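PDB 6LSV: jasmonate-induced oxygenase 2 from Arabidopsis thaliana, which hydroxylates the defence hormone jasmonate to 12-hydroxyjasmonate, using iron, 2-oxoglutarate and molecular oxygen, and takes part in jasmonate signalling. Local coordinates for residues A[217-229]-A[280-292]. Sequence-based numbering, arbitrary orientation.
With FE (Fe (III) ion), chain E; AKG (2-oxoglutaric acid), chain C; JAA ({(1R,2R)-3-oxo-2-[(2Z)-pent-2-en-1-yl]cyclopentyl}acetic acid), chain D.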
ATOM      1  N   ARG A 217       6.498 -22.476  -7.835  1.00 36.71           N
ATOM      2  CA  ARG A 217       5.147 -23.036  -7.723  1.00 34.19           C
ATOM      3  C   ARG A 217       4.197 -21.943  -7.251  1.00 39.27           C
ATOM      4  O   ARG A 217       3.751 -21.935  -6.097  1.00 38.11           O
ATOM      5  CB  ARG A 217       5.126 -24.235  -6.770  1.00 38.80           C
ATOM      6  CG  ARG A 217       6.105 -25.352  -7.127  1.00 41.74           C
ATOM      7  CD  ARG A 217       5.487 -26.362  -8.080  1.00 40.93           C
ATOM      8  NE  ARG A 217       4.089 -26.625  -7.754  1.00 46.25           N
ATOM      9  CZ  ARG A 217       3.671 -27.675  -7.056  1.00 45.89           C
ATOM     10  NH1 ARG A 217       4.543 -28.569  -6.609  1.00 50.78           N
ATOM     11  NH2 ARG A 217       2.380 -27.833  -6.803  1.00 41.71           N
ATOM     12  N   PRO A 218       3.844 -21.005  -8.138  1.00 38.18           N
ATOM     13  CA  PRO A 218       3.065 -19.837  -7.697  1.00 30.57           C
ATOM     14  C   PRO A 218       1.640 -20.160  -7.294  1.00 31.05           C
ATOM     15  O   PRO A 218       1.014 -19.341  -6.611  1.00 34.72           O
ATOM     16  CB  PRO A 218       3.097 -18.916  -8.920  1.00 24.91           C
ATOM     17  CG  PRO A 218       3.233 -19.853 -10.065  1.00 28.45           C
ATOM     18  CD  PRO A 218       4.127 -20.960  -9.582  1.00 33.15           C
ATOM     19  N   GLU A 219       1.102 -21.313  -7.690  1.00 31.33           N
ATOM     20  CA  GLU A 219      -0.235 -21.682  -7.242  1.00 33.05           C
ATOM     21  C   GLU A 219      -0.276 -22.060  -5.765  1.00 38.47           C
ATOM     22  O   GLU A 219      -1.370 -22.256  -5.223  1.00 39.96           O
ATOM     23  CB  GLU A 219      -0.784 -22.828  -8.098  1.00 28.95           C
ATOM     24  CG  GLU A 219      -0.425 -24.221  -7.610  1.00 30.69           C
ATOM     25  CD  GLU A 219       0.954 -24.667  -8.059  1.00 43.70           C
ATOM     26  OE1 GLU A 219       1.673 -23.863  -8.694  1.00 37.95           O
ATOM     27  OE2 GLU A 219       1.317 -25.828  -7.775  1.00 46.05           O
ATOM     28  N   LEU A 220       0.879 -22.170  -5.105  1.00 33.69           N
ATOM     29  CA  LEU A 220       0.940 -22.391  -3.666  1.00 32.35           C
ATOM     30  C   LEU A 220       1.333 -21.143  -2.893  1.00 31.83           C
ATOM     31  O   LEU A 220       1.207 -21.128  -1.663  1.00 29.95           O
ATOM     32  CB  LEU A 220       1.946 -23.500  -3.328  1.00 33.72           C
ATOM     33  CG  LEU A 220       1.857 -24.856  -4.026  1.00 39.82           C
ATOM     34  CD1 LEU A 220       2.997 -25.752  -3.556  1.00 27.84           C
ATOM     35  CD2 LEU A 220       0.515 -25.510  -3.765  1.00 28.78           C
ATOM     36  N   ALA A 221       1.810 -20.110  -3.575  1.00 28.49           N
ATOM     37  CA  ALA A 221       2.438 -18.972  -2.931  1.00 27.52           C
ATOM     38  C   ALA A 221       1.616 -17.713  -3.165  1.00 26.74           C
ATOM     39  O   ALA A 221       0.713 -17.669  -4.004  1.00 25.16           O
ATOM     40  CB  ALA A 221       3.869 -18.777  -3.450  1.00 22.35           C
ATOM     41  N   LEU A 222       1.945 -16.681  -2.395  1.00 20.81           N
ATOM     42  CA  LEU A 222       1.375 -15.355  -2.562  1.00 21.20           C
ATOM     43  C   LEU A 222       2.509 -14.348  -2.492  1.00 26.26           C
ATOM     44  O   LEU A 222       3.355 -14.427  -1.595  1.00 25.24           O
ATOM     45  CB  LEU A 222       0.326 -15.051  -1.487  1.00 20.26           C
ATOM     46  CG  LEU A 222      -1.084 -15.599  -1.714  1.00 20.79           C
ATOM     47  CD1 LEU A 222      -1.943 -15.377  -0.484  1.00 20.45           C
ATOM     48  CD2 LEU A 222      -1.722 -14.960  -2.932  1.00 25.97           C
ATOM     49  N   GLY A 223       2.544 -13.423  -3.452  1.00 23.37           N
ATOM     50  CA  GLY A 223       3.509 -12.342  -3.369  1.00 23.64           C
ATOM     51  C   GLY A 223       3.284 -11.478  -2.149  1.00 24.14           C
ATOM     52  O   GLY A 223       4.240 -10.993  -1.538  1.00 25.90           O
ATOM     53  N   LEU A 224       2.023 -11.296  -1.764  1.00 18.56           N
ATOM     54  CA  LEU A 224       1.663 -10.531  -0.573  1.00 25.23           C
ATOM     55  C   LEU A 224       0.305 -11.020  -0.091  1.00 23.49           C
ATOM     56  O   LEU A 224      -0.666 -11.005  -0.856  1.00 25.00           O
ATOM     57  CB  LEU A 224       1.632  -9.037  -0.885  1.00 28.58           C
ATOM     58  CG  LEU A 224       1.645  -8.068   0.295  1.00 29.50           C
ATOM     59  CD1 LEU A 224       2.733  -8.440   1.291  1.00 25.43           C
ATOM     60  CD2 LEU A 224       1.832  -6.649  -0.221  1.00 30.05           C
ATOM     61  N   SER A 225       0.236 -11.453   1.165  1.00 20.07           N
ATOM     62  CA  SER A 225      -0.981 -12.030   1.719  1.00 23.96           C
ATOM     63  C   SER A 225      -2.061 -10.962   1.910  1.00 22.60           C
ATOM     64  O   SER A 225      -1.767  -9.764   1.911  1.00 23.05           O
ATOM     65  CB  SER A 225      -0.670 -12.725   3.043  1.00 18.01           C
ATOM     66  OG  SER A 225       0.126 -13.876   2.835  1.00 20.12           O
ATOM     67  N   PRO A 226      -3.327 -11.377   2.065  1.00 24.54           N
ATOM     68  CA  PRO A 226      -4.417 -10.397   2.166  1.00 25.58           C
ATOM     69  C   PRO A 226      -4.197  -9.387   3.282  1.00 24.57           C
ATOM     70  O   PRO A 226      -3.664  -9.708   4.347  1.00 23.07           O
ATOM     71  CB  PRO A 226      -5.648 -11.266   2.448  1.00 21.42           C
ATOM     72  CG  PRO A 226      -5.325 -12.568   1.834  1.00 19.09           C
ATOM     73  CD  PRO A 226      -3.848 -12.758   2.038  1.00 20.20           C
ATOM     74  N   HIS A 227      -4.629  -8.155   3.021  1.00 20.43           N
ATOM     75  CA  HIS A 227      -4.560  -7.068   3.987  1.00 24.06           C
ATOM     76  C   HIS A 227      -5.253  -5.846   3.401  1.00 27.54           C
ATOM     77  O   HIS A 227      -5.404  -5.717   2.183  1.00 29.12           O
ATOM     78  CB  HIS A 227      -3.117  -6.705   4.343  1.00 23.84           C
ATOM     79  CG  HIS A 227      -2.402  -5.976   3.251  1.00 24.11           C
ATOM     80  ND1 HIS A 227      -2.104  -6.562   2.039  1.00 25.99           N
ATOM     81  CD2 HIS A 227      -1.940  -4.706   3.178  1.00 29.45           C
ATOM     82  CE1 HIS A 227      -1.483  -5.687   1.270  1.00 27.13           C
ATOM     83  NE2 HIS A 227      -1.372  -4.552   1.936  1.00 28.37           N
ATOM     84  N   SER A 228      -5.671  -4.953   4.289  1.00 24.57           N
ATOM     85  CA  SER A 228      -5.958  -3.575   3.931  1.00 25.79           C
ATOM     86  C   SER A 228      -4.827  -2.700   4.456  1.00 29.42           C
ATOM     87  O   SER A 228      -4.172  -3.035   5.449  1.00 28.87           O
ATOM     88  CB  SER A 228      -7.304  -3.108   4.495  1.00 21.79           C
ATOM     89  OG  SER A 228      -7.367  -3.270   5.899  1.00 21.82           O
ATOM     90  N   ASP A 229      -4.587  -1.589   3.774  1.00 24.00           N
ATOM     91  CA  ASP A 229      -3.504  -0.700   4.175  1.00 24.22           C
ATOM     92  C   ASP A 229      -3.870   0.011   5.473  1.00 24.09           C
ATOM     93  O   ASP A 229      -4.981   0.540   5.593  1.00 25.63           O
ATOM     94  CB  ASP A 229      -3.211   0.311   3.075  1.00 25.15           C
ATOM     95  CG  ASP A 229      -2.656  -0.343   1.831  1.00 29.65           C
ATOM     96  OD1 ASP A 229      -1.920  -1.340   1.972  1.00 30.08           O
ATOM     97  OD2 ASP A 229      -2.966   0.124   0.716  1.00 34.06           O
ATOM     98  N   LYS A 280     -15.004   2.231   2.697  1.00 24.49           N
ATOM     99  CA  LYS A 280     -14.415   0.964   3.101  1.00 27.39           C
ATOM    100  C   LYS A 280     -12.994   0.871   2.572  1.00 23.44           C
ATOM    101  O   LYS A 280     -12.716   1.287   1.445  1.00 25.76           O
ATOM    102  CB  LYS A 280     -15.242  -0.216   2.589  1.00 27.35           C
ATOM    103  CG  LYS A 280     -16.650  -0.261   3.157  1.00 43.46           C
ATOM    104  CD  LYS A 280     -16.627  -0.396   4.675  1.00 35.88           C
ATOM    105  CE  LYS A 280     -18.030  -0.570   5.224  1.00 41.17           C
ATOM    106  NZ  LYS A 280     -18.909  -1.289   4.260  1.00 48.65           N
ATOM    107  N   SER A 281     -12.090   0.337   3.387  1.00 18.10           N
ATOM    108  CA  SER A 281     -10.734   0.092   2.923  1.00 20.63           C
ATOM    109  C   SER A 281     -10.704  -1.197   2.109  1.00 19.06           C
ATOM    110  O   SER A 281     -11.237  -2.223   2.538  1.00 23.70           O
ATOM    111  CB  SER A 281      -9.759   0.017   4.100  1.00 18.42           C
ATOM    112  OG  SER A 281     -10.069  -1.057   4.973  1.00 21.95           O
ATOM    113  N   VAL A 282     -10.098  -1.133   0.923  1.00 19.15           N
ATOM    114  CA  VAL A 282     -10.027  -2.303   0.055  1.00 22.95           C
ATOM    115  C   VAL A 282      -9.073  -3.335   0.647  1.00 24.92           C
ATOM    116  O   VAL A 282      -8.036  -2.995   1.233  1.00 19.86           O
ATOM    117  CB  VAL A 282      -9.596  -1.897  -1.366  1.00 29.87           C
ATOM    118  CG1 VAL A 282      -8.221  -1.227  -1.347  1.00 24.59           C
ATOM    119  CG2 VAL A 282      -9.595  -3.108  -2.289  1.00 24.94           C
ATOM    120  N   GLU A 283      -9.434  -4.605   0.510  1.00 25.76           N
ATOM    121  CA  GLU A 283      -8.565  -5.717   0.865  1.00 25.04           C
ATOM    122  C   GLU A 283      -7.928  -6.262  -0.408  1.00 28.17           C
ATOM    123  O   GLU A 283      -8.635  -6.596  -1.365  1.00 30.13           O
ATOM    124  CB  GLU A 283      -9.356  -6.811   1.582  1.00 23.32           C
ATOM    125  CG  GLU A 283      -8.520  -7.982   2.058  1.00 26.63           C
ATOM    126  CD  GLU A 283      -9.344  -9.012   2.811  1.00 33.43           C
ATOM    127  OE1 GLU A 283     -10.590  -8.968   2.720  1.00 41.73           O
ATOM    128  OE2 GLU A 283      -8.745  -9.868   3.492  1.00 33.37           O
ATOM    129  N   HIS A 284      -6.601  -6.339  -0.427  1.00 23.56           N
ATOM    130  CA  HIS A 284      -5.906  -6.780  -1.626  1.00 28.54           C
ATOM    131  C   HIS A 284      -4.810  -7.775  -1.269  1.00 23.67           C
ATOM    132  O   HIS A 284      -4.424  -7.934  -0.107  1.00 24.54           O
ATOM    133  CB  HIS A 284      -5.323  -5.598  -2.414  1.00 30.44           C
ATOM    134  CG  HIS A 284      -4.759  -4.513  -1.555  1.00 34.81           C
ATOM    135  ND1 HIS A 284      -5.553  -3.607  -0.882  1.00 34.04           N
ATOM    136  CD2 HIS A 284      -3.479  -4.181  -1.264  1.00 36.33           C
ATOM    137  CE1 HIS A 284      -4.785  -2.769  -0.210  1.00 37.20           C
ATOM    138  NE2 HIS A 284      -3.523  -3.095  -0.423  1.00 41.43           N
ATOM    139  N   ARG A 285      -4.328  -8.455  -2.304  1.00 22.52           N
ATOM    140  CA  ARG A 285      -3.250  -9.426  -2.211  1.00 28.13           C
ATOM    141  C   ARG A 285      -2.576  -9.486  -3.574  1.00 25.36           C
ATOM    142  O   ARG A 285      -3.140  -9.048  -4.580  1.00 23.64           O
ATOM    143  CB  ARG A 285      -3.770 -10.806  -1.791  1.00 24.38           C
ATOM    144  CG  ARG A 285      -4.481 -11.549  -2.915  1.00 25.21           C
ATOM    145  CD  ARG A 285      -4.968 -12.919  -2.479  1.00 24.20           C
ATOM    146  NE  ARG A 285      -5.455 -13.692  -3.619  1.00 28.00           N
ATOM    147  CZ  ARG A 285      -6.040 -14.883  -3.530  1.00 27.62           C
ATOM    148  NH1 ARG A 285      -6.216 -15.456  -2.347  1.00 24.78           N
ATOM    149  NH2 ARG A 285      -6.448 -15.504  -4.628  1.00 28.39           N
ATOM    150  N   VAL A 286      -1.363 -10.025  -3.602  1.00 20.47           N
ATOM    151  CA  VAL A 286      -0.600 -10.148  -4.837  1.00 25.02           C
ATOM    152  C   VAL A 286      -0.337 -11.623  -5.093  1.00 25.62           C
ATOM    153  O   VAL A 286       0.076 -12.353  -4.184  1.00 25.47           O
ATOM    154  CB  VAL A 286       0.721  -9.355  -4.783  1.00 23.63           C
ATOM    155  CG1 VAL A 286       1.364  -9.302  -6.160  1.00 26.34           C
ATOM    156  CG2 VAL A 286       0.481  -7.948  -4.257  1.00 20.30           C
ATOM    157  N   ILE A 287      -0.598 -12.061  -6.318  1.00 23.83           N
ATOM    158  CA  ILE A 287      -0.221 -13.387  -6.760  1.00 23.45           C
ATOM    159  C   ILE A 287       1.038 -13.255  -7.603  1.00 23.34           C
ATOM    160  O   ILE A 287       1.338 -12.195  -8.158  1.00 30.44           O
ATOM    161  CB  ILE A 287      -1.353 -14.092  -7.545  1.00 24.41           C
ATOM    162  CG1 ILE A 287      -1.674 -13.332  -8.831  1.00 26.72           C
ATOM    163  CG2 ILE A 287      -2.595 -14.237  -6.678  1.00 24.64           C
ATOM    164  CD1 ILE A 287      -2.841 -13.917  -9.605  1.00 30.44           C
ATOM    165  N   VAL A 288       1.798 -14.345  -7.684  1.00 22.61           N
ATOM    166  CA  VAL A 288       3.053 -14.353  -8.428  1.00 28.30           C
ATOM    167  C   VAL A 288       2.941 -15.386  -9.541  1.00 25.56           C
ATOM    168  O   VAL A 288       1.921 -16.075  -9.651  1.00 27.62           O
ATOM    169  CB  VAL A 288       4.250 -14.639  -7.500  1.00 21.68           C
ATOM    170  CG1 VAL A 288       4.599 -13.407  -6.688  1.00 20.91           C
ATOM    171  CG2 VAL A 288       3.939 -15.801  -6.571  1.00 24.21           C
ATOM    172  N   ASN A 289       3.964 -15.488 -10.387  1.00 19.42           N
ATOM    173  CA  ASN A 289       4.000 -16.557 -11.377  1.00 30.34           C
ATOM    174  C   ASN A 289       5.441 -16.974 -11.632  1.00 35.43           C
ATOM    175  O   ASN A 289       6.394 -16.350 -11.156  1.00 32.42           O
ATOM    176  CB  ASN A 289       3.296 -16.165 -12.684  1.00 30.98           C
ATOM    177  CG  ASN A 289       3.715 -14.809 -13.199  1.00 32.45           C
ATOM    178  OD1 ASN A 289       4.876 -14.420 -13.100  1.00 32.04           O
ATOM    179  ND2 ASN A 289       2.761 -14.081 -13.769  1.00 40.13           N
ATOM    180  N   SER A 290       5.583 -18.052 -12.403  1.00 38.03           N
ATOM    181  CA  SER A 290       6.864 -18.719 -12.583  1.00 38.00           C
ATOM    182  C   SER A 290       7.731 -18.085 -13.656  1.00 41.38           C
ATOM    183  O   SER A 290       8.932 -18.374 -13.705  1.00 49.83           O
ATOM    184  CB  SER A 290       6.634 -20.188 -12.943  1.00 42.58           C
ATOM    185  OG  SER A 290       5.856 -20.299 -14.124  1.00 41.44           O
ATOM    186  N   ASP A 291       7.164 -17.235 -14.512  1.00 44.71           N
ATOM    187  CA  ASP A 291       7.829 -16.847 -15.746  1.00 47.49           C
ATOM    188  C   ASP A 291       8.263 -15.393 -15.806  1.00 43.51           C
ATOM    189  O   ASP A 291       9.147 -15.070 -16.607  1.00 44.41           O
ATOM    190  CB  ASP A 291       6.919 -17.150 -16.945  1.00 44.29           C
ATOM    191  CG  ASP A 291       6.389 -18.574 -16.910  1.00 60.70           C
ATOM    192  OD1 ASP A 291       7.216 -19.487 -16.696  1.00 60.13           O
ATOM    193  OD2 ASP A 291       5.166 -18.782 -17.084  1.00 60.26           O
ATOM    194  N   LYS A 292       7.667 -14.510 -15.008  1.00 43.03           N
ATOM    195  CA  LYS A 292       8.100 -13.123 -14.999  1.00 40.64           C
ATOM    196  C   LYS A 292       7.919 -12.552 -13.596  1.00 36.47           C
ATOM    197  O   LYS A 292       7.226 -13.118 -12.747  1.00 41.64           O
ATOM    198  CB  LYS A 292       7.360 -12.297 -16.066  1.00 45.89           C
ATOM    199  CG  LYS A 292       8.037 -10.958 -16.417  1.00 50.37           C
ATOM    200  CD  LYS A 292       9.578 -11.028 -16.374  1.00 43.91           C
ATOM    201  CE  LYS A 292      10.193  -9.696 -16.777  1.00 51.16           C
ATOM    202  NZ  LYS A 292       9.344  -8.545 -16.334  1.00 58.71           N
TER
HETATM  203 FE    FE E 403      -1.014  -2.857   0.274  1.00 56.84          FE
HETATM  204  C1  AKG C 401       0.956  -2.919  -1.448  1.00 34.61           C
HETATM  205  O1  AKG C 401       0.203  -1.987  -1.074  1.00 27.05           O
HETATM  206  O2  AKG C 401       2.075  -3.071  -0.885  1.00 45.55           O
HETATM  207  C2  AKG C 401       0.490  -3.866  -2.560  1.00 40.34           C
HETATM  208  O5  AKG C 401      -0.481  -4.521  -2.379  1.00 41.48           O
HETATM  209  C3  AKG C 401       1.238  -3.990  -3.895  1.00 29.82           C
HETATM  210  C4  AKG C 401       0.223  -4.192  -5.024  1.00 37.32           C
HETATM  211  C5  AKG C 401       0.897  -4.753  -6.277  1.00 30.38           C
HETATM  212  O3  AKG C 401       0.440  -4.503  -7.424  1.00 16.58           O
HETATM  213  O4  AKG C 401       1.919  -5.474  -6.157  1.00 36.40           O
HETATM  214  O01 JAA D 402       6.040  -2.230   5.007  1.00 23.38           O
HETATM  215  O02 JAA D 402       3.207   2.591   8.043  1.00 22.94           O
HETATM  216  O03 JAA D 402       3.700   1.389   9.786  1.00 28.24           O
HETATM  217  C04 JAA D 402       4.345  -0.031   6.934  1.00 26.64           C
HETATM  218  C05 JAA D 402       4.284  -1.446   6.133  1.00 25.45           C
HETATM  219  C06 JAA D 402       5.610  -0.167   7.822  1.00 23.20           C
HETATM  220  C07 JAA D 402       6.334  -1.223   7.304  1.00 22.68           C
HETATM  221  C08 JAA D 402       5.544  -1.719   5.955  1.00 24.18           C
HETATM  222  C09 JAA D 402       3.533  -1.299   4.738  1.00 26.23           C
HETATM  223  C10 JAA D 402       3.190   0.182   7.745  1.00 20.51           C
HETATM  224  C11 JAA D 402       2.030  -1.512   4.923  1.00 27.21           C
HETATM  225  C12 JAA D 402       3.376   1.459   8.570  1.00 23.78           C
HETATM  226  C13 JAA D 402       1.340  -2.321   4.142  1.00 24.01           C
HETATM  227  C14 JAA D 402       2.013  -3.095   3.011  1.00 28.82           C
HETATM  228  C15 JAA D 402       1.668  -4.579   3.132  1.00 26.05           C
HETATM  229  O   HOH W   1      -6.597  -0.340   1.596  1.00 28.26           O
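His227, Asp229 and His284 converge on one iron ion, a worked example of how two antiparallel segments share a metal. His227 NE2 binds the iron at 2.4 Å, and Asp229 OD1 and His284 NE2 complete the protein's share, while O1 of 2-oxoglutarate takes a further place. The imidazoles meet obliquely, planes 63° apart, and the Asp229 carboxylate is turned 69° from the His284 ring, with the iron at that ring's edge. Paired on the strands, both histidines project from the same face, and with CG between backbone N and carbonyl carbon in each, the rings turn so that their NE2 atoms meet the iron. His227 ND1 donates to Ser225 O, fixing the ring's rotation; Thr234 holds Asp229 OD2. In the backbone behind the two imidazoles, His284 N reaches His227 O at 2.9 Å and His227 N returns to His284 O. Farther along, Val286 N bonds Leu224 O at 3.0 Å, and a classic bulge sets Gly223 and Leu224 opposite Val286. On the metal-facing side Leu224 CB packs on Val286 CG2 (3.7 Å), and their methyls line the cosubstrate: Leu224 CD2 near O2, Val286 CG2 near O4. This is the two-histidine, one-carboxylate facial triad of the double-stranded beta-helix 2-oxoglutarate oxygenases.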